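Local coordinates for protein ADP-ribosylation factor guanine nucleotide-exchange factor SEC7 (Saccharomyces cerevisiae, PDB 4OIY) that activates the small GTPase ARF1 at the trans-Golgi network through the guanine nucleotide exchange activity of its Sec7 domain, and so takes part in vesicle budding and Golgi traffic, at residues 39-51 and 71-83. Residues are numbered along the deposited sequence; the frame is centred on the assembly and turned at random.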
# COMPACT_ATOMS: atom_id res chain seq x y z
N ASP A 39 19.90 9.51 -4.07
CA ASP A 39 18.70 9.75 -3.27
C ASP A 39 17.48 10.18 -4.10
O ASP A 39 16.58 10.83 -3.58
CB ASP A 39 19.00 10.76 -2.15
CG ASP A 39 19.29 12.16 -2.68
OD1 ASP A 39 19.55 12.32 -3.90
OD2 ASP A 39 19.27 13.11 -1.87
N SER A 40 17.45 9.80 -5.37
CA SER A 40 16.28 10.09 -6.21
C SER A 40 15.10 9.24 -5.73
O SER A 40 15.31 8.16 -5.19
CB SER A 40 16.57 9.80 -7.68
OG SER A 40 16.65 8.41 -7.93
N PRO A 41 13.87 9.74 -5.93
CA PRO A 41 12.70 8.98 -5.48
C PRO A 41 12.66 7.56 -6.03
O PRO A 41 12.38 6.62 -5.30
CB PRO A 41 11.50 9.78 -6.00
CG PRO A 41 12.02 11.12 -6.38
CD PRO A 41 13.52 11.10 -6.38
N ILE A 42 12.97 7.40 -7.32
CA ILE A 42 12.92 6.08 -7.94
C ILE A 42 13.98 5.13 -7.36
O ILE A 42 13.67 3.96 -7.09
CB ILE A 42 13.02 6.17 -9.48
CG1 ILE A 42 11.76 6.85 -10.03
CG2 ILE A 42 13.17 4.78 -10.10
CD1 ILE A 42 11.88 7.39 -11.44
N SER A 43 15.20 5.62 -7.13
CA SER A 43 16.24 4.78 -6.55
C SER A 43 15.84 4.29 -5.17
O SER A 43 15.97 3.10 -4.87
CB SER A 43 17.57 5.53 -6.47
OG SER A 43 18.05 5.80 -7.77
N ILE A 44 15.33 5.20 -4.35
CA ILE A 44 14.92 4.84 -2.99
C ILE A 44 13.72 3.89 -3.01
O ILE A 44 13.72 2.89 -2.30
CB ILE A 44 14.60 6.08 -2.14
CG1 ILE A 44 15.86 6.96 -1.95
CG2 ILE A 44 14.08 5.65 -0.77
CD1 ILE A 44 15.57 8.30 -1.31
N ALA A 45 12.70 4.20 -3.81
CA ALA A 45 11.53 3.33 -3.93
C ALA A 45 11.91 1.90 -4.34
O ALA A 45 11.41 0.93 -3.77
CB ALA A 45 10.53 3.91 -4.93
N LYS A 46 12.79 1.77 -5.32
CA LYS A 46 13.21 0.45 -5.77
C LYS A 46 13.92 -0.32 -4.65
O LYS A 46 13.67 -1.51 -4.46
CB LYS A 46 14.11 0.57 -7.00
CG LYS A 46 13.34 0.90 -8.27
CD LYS A 46 14.29 0.99 -9.47
CE LYS A 46 13.56 1.32 -10.76
NZ LYS A 46 12.85 0.14 -11.30
N TRP A 47 14.78 0.37 -3.91
CA TRP A 47 15.48 -0.26 -2.78
C TRP A 47 14.50 -0.74 -1.70
O TRP A 47 14.65 -1.85 -1.17
CB TRP A 47 16.54 0.69 -2.19
CG TRP A 47 17.39 0.03 -1.13
CD1 TRP A 47 18.51 -0.74 -1.33
CD2 TRP A 47 17.20 0.09 0.28
NE1 TRP A 47 19.01 -1.16 -0.12
CE2 TRP A 47 18.22 -0.68 0.88
CE3 TRP A 47 16.25 0.71 1.10
CZ2 TRP A 47 18.32 -0.83 2.26
CZ3 TRP A 47 16.36 0.56 2.48
CH2 TRP A 47 17.38 -0.20 3.04
N LEU A 48 13.49 0.06 -1.39
CA LEU A 48 12.47 -0.35 -0.43
C LEU A 48 11.79 -1.66 -0.85
O LEU A 48 11.59 -2.55 -0.03
CB LEU A 48 11.42 0.76 -0.24
CG LEU A 48 11.92 2.07 0.39
CD1 LEU A 48 10.81 3.11 0.44
CD2 LEU A 48 12.50 1.84 1.77
N LEU A 49 11.48 -1.78 -2.14
CA LEU A 49 10.75 -2.95 -2.65
C LEU A 49 11.61 -4.18 -2.88
O LEU A 49 11.12 -5.32 -2.80
CB LEU A 49 10.01 -2.59 -3.94
CG LEU A 49 8.78 -1.71 -3.71
CD1 LEU A 49 8.32 -1.06 -5.00
CD2 LEU A 49 7.64 -2.52 -3.10
N GLU A 50 12.89 -3.97 -3.15
CA GLU A 50 13.81 -5.07 -3.48
C GLU A 50 14.45 -5.70 -2.24
O GLU A 50 14.86 -6.86 -2.26
CB GLU A 50 14.91 -4.57 -4.44
CG GLU A 50 14.59 -4.62 -5.93
CD GLU A 50 13.23 -4.05 -6.31
OE1 GLU A 50 13.19 -2.94 -6.89
OE2 GLU A 50 12.19 -4.72 -6.07
N THR A 51 14.51 -4.94 -1.15
CA THR A 51 15.32 -5.33 0.01
C THR A 51 14.50 -6.06 1.06
O THR A 51 13.53 -5.52 1.58
CB THR A 51 15.96 -4.08 0.66
OG1 THR A 51 16.70 -3.35 -0.32
CG2 THR A 51 16.88 -4.47 1.81
N ILE A 71 6.75 12.32 -0.05
CA ILE A 71 5.59 12.14 -0.92
C ILE A 71 6.06 11.67 -2.30
O ILE A 71 5.47 10.77 -2.89
CB ILE A 71 4.71 13.42 -1.00
CG1 ILE A 71 4.04 13.67 0.36
CG2 ILE A 71 3.66 13.28 -2.09
CD1 ILE A 71 3.34 15.01 0.47
N ALA A 72 7.12 12.28 -2.81
CA ALA A 72 7.69 11.91 -4.11
C ALA A 72 8.19 10.46 -4.11
O ALA A 72 7.96 9.73 -5.08
CB ALA A 72 8.80 12.87 -4.49
N ILE A 73 8.83 10.04 -3.03
CA ILE A 73 9.30 8.66 -2.88
C ILE A 73 8.10 7.71 -2.86
O ILE A 73 8.13 6.65 -3.48
CB ILE A 73 10.16 8.46 -1.60
CG1 ILE A 73 11.47 9.25 -1.71
CG2 ILE A 73 10.47 6.98 -1.37
CD1 ILE A 73 12.15 9.50 -0.39
N MET A 74 7.05 8.09 -2.13
CA MET A 74 5.85 7.26 -2.07
C MET A 74 5.21 7.13 -3.45
O MET A 74 4.76 6.06 -3.81
CB MET A 74 4.86 7.82 -1.05
CG MET A 74 3.64 6.95 -0.82
SD MET A 74 2.28 7.32 -1.94
CE MET A 74 1.63 8.75 -1.07
N HIS A 75 5.16 8.22 -4.21
CA HIS A 75 4.61 8.14 -5.55
C HIS A 75 5.42 7.19 -6.43
O HIS A 75 4.85 6.36 -7.16
CB HIS A 75 4.49 9.53 -6.17
CG HIS A 75 3.41 10.36 -5.54
ND1 HIS A 75 3.29 11.71 -5.76
CD2 HIS A 75 2.41 10.03 -4.68
CE1 HIS A 75 2.25 12.18 -5.09
NE2 HIS A 75 1.70 11.17 -4.42
N ALA A 76 6.74 7.27 -6.32
CA ALA A 76 7.63 6.35 -7.05
C ALA A 76 7.42 4.91 -6.60
O ALA A 76 7.46 3.99 -7.40
CB ALA A 76 9.08 6.74 -6.86
N PHE A 77 7.19 4.71 -5.31
CA PHE A 77 6.96 3.38 -4.75
C PHE A 77 5.72 2.76 -5.40
O PHE A 77 5.77 1.63 -5.90
CB PHE A 77 6.81 3.54 -3.23
CG PHE A 77 6.57 2.26 -2.47
CD1 PHE A 77 7.64 1.52 -1.99
CD2 PHE A 77 5.28 1.87 -2.14
CE1 PHE A 77 7.42 0.38 -1.24
CE2 PHE A 77 5.06 0.72 -1.40
CZ PHE A 77 6.13 -0.02 -0.94
N VAL A 78 4.62 3.50 -5.43
CA VAL A 78 3.39 3.03 -6.08
C VAL A 78 3.63 2.78 -7.57
O VAL A 78 3.13 1.82 -8.12
CB VAL A 78 2.19 3.99 -5.87
CG1 VAL A 78 0.92 3.40 -6.48
CG2 VAL A 78 1.97 4.27 -4.39
N ASP A 79 4.43 3.64 -8.20
CA ASP A 79 4.71 3.51 -9.63
C ASP A 79 5.45 2.23 -10.00
O ASP A 79 5.41 1.82 -11.16
CB ASP A 79 5.54 4.70 -10.15
CG ASP A 79 4.72 5.95 -10.38
OD1 ASP A 79 3.48 5.90 -10.35
OD2 ASP A 79 5.36 7.01 -10.61
N GLU A 80 6.13 1.61 -9.04
CA GLU A 80 6.84 0.34 -9.27
C GLU A 80 5.91 -0.87 -9.37
O GLU A 80 6.32 -1.92 -9.86
CB GLU A 80 7.89 0.11 -8.19
CG GLU A 80 9.03 1.11 -8.25
CD GLU A 80 9.83 0.96 -9.53
OE1 GLU A 80 10.28 -0.17 -9.81
OE2 GLU A 80 10.00 1.96 -10.24
N PHE A 81 4.68 -0.73 -8.91
CA PHE A 81 3.73 -1.83 -8.94
C PHE A 81 3.13 -1.99 -10.33
O PHE A 81 2.85 -1.00 -11.02
CB PHE A 81 2.59 -1.62 -7.94
CG PHE A 81 3.00 -1.86 -6.52
CD1 PHE A 81 3.74 -0.91 -5.84
CD2 PHE A 81 2.64 -3.03 -5.86
CE1 PHE A 81 4.13 -1.12 -4.53
CE2 PHE A 81 3.04 -3.26 -4.56
CZ PHE A 81 3.78 -2.29 -3.89
N ASP A 82 2.95 -3.25 -10.73
CA ASP A 82 2.23 -3.56 -11.95
C ASP A 82 0.89 -4.16 -11.58
O ASP A 82 0.81 -5.32 -11.20
CB ASP A 82 3.04 -4.53 -12.82
CG ASP A 82 2.44 -4.71 -14.21
OD1 ASP A 82 1.40 -4.08 -14.50
OD2 ASP A 82 3.03 -5.47 -15.01
N PHE A 83 -0.16 -3.35 -11.68
CA PHE A 83 -1.53 -3.79 -11.40
C PHE A 83 -2.28 -4.19 -12.67
O PHE A 83 -3.47 -4.47 -12.61
CB PHE A 83 -2.33 -2.67 -10.72
CG PHE A 83 -1.73 -2.17 -9.42
CD1 PHE A 83 -1.32 -3.06 -8.43
CD2 PHE A 83 -1.61 -0.82 -9.19
CE1 PHE A 83 -0.79 -2.59 -7.23
CE2 PHE A 83 -1.08 -0.35 -7.99
CZ PHE A 83 -0.68 -1.24 -7.02
O HOH W 1 10.73 -2.25 -7.78
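Leu48 meets the Phe77 ring at its edge, where CB lies 4.1 Å from CE1 and near the ring plane, while Leu49 comes in obliquely, its CD2 3.5 Å from the same CE1. The Phe77 ring points back to helix 41-50 because its CG stands anti to the backbone N (chi1 -180°). Leu49 CD2 also reaches the Phe81 ring obliquely, so this one methyl bridges two aromatics; the ring edge of Phe81 also has Phe77 O in its plane. The other branch, Leu49 CD1, presses on Glu80 CB at 3.4 Å.

The axes of helices 41-50 and 71-79 approach to 8.0 Å and cross at -57°. Between them small residues meet: Ala45 CB packs on Ala76 CB at 3.7 Å and over Phe77 N. Ile73 fits as a knob into the hole formed by Pro41, Ile44, Ala45 and Leu48, its CD1 3.7 Å from Ile44 CD1. On the more exposed flank, Lys46 NZ donates to Glu80 OE1 (3.0 Å) in a salt bridge, arriving on the syn side but 30° out of the carboxylate plane. A water donates to both Glu80 OE1 and Glu50 OE1, linking the two carboxylates.

Leu63 of helix 56-64 touches Leu48, Ile73 and Phe77; this is helix-helix packing in the N-terminal, right-handed superhelical part of the all-helical Sec7 domain.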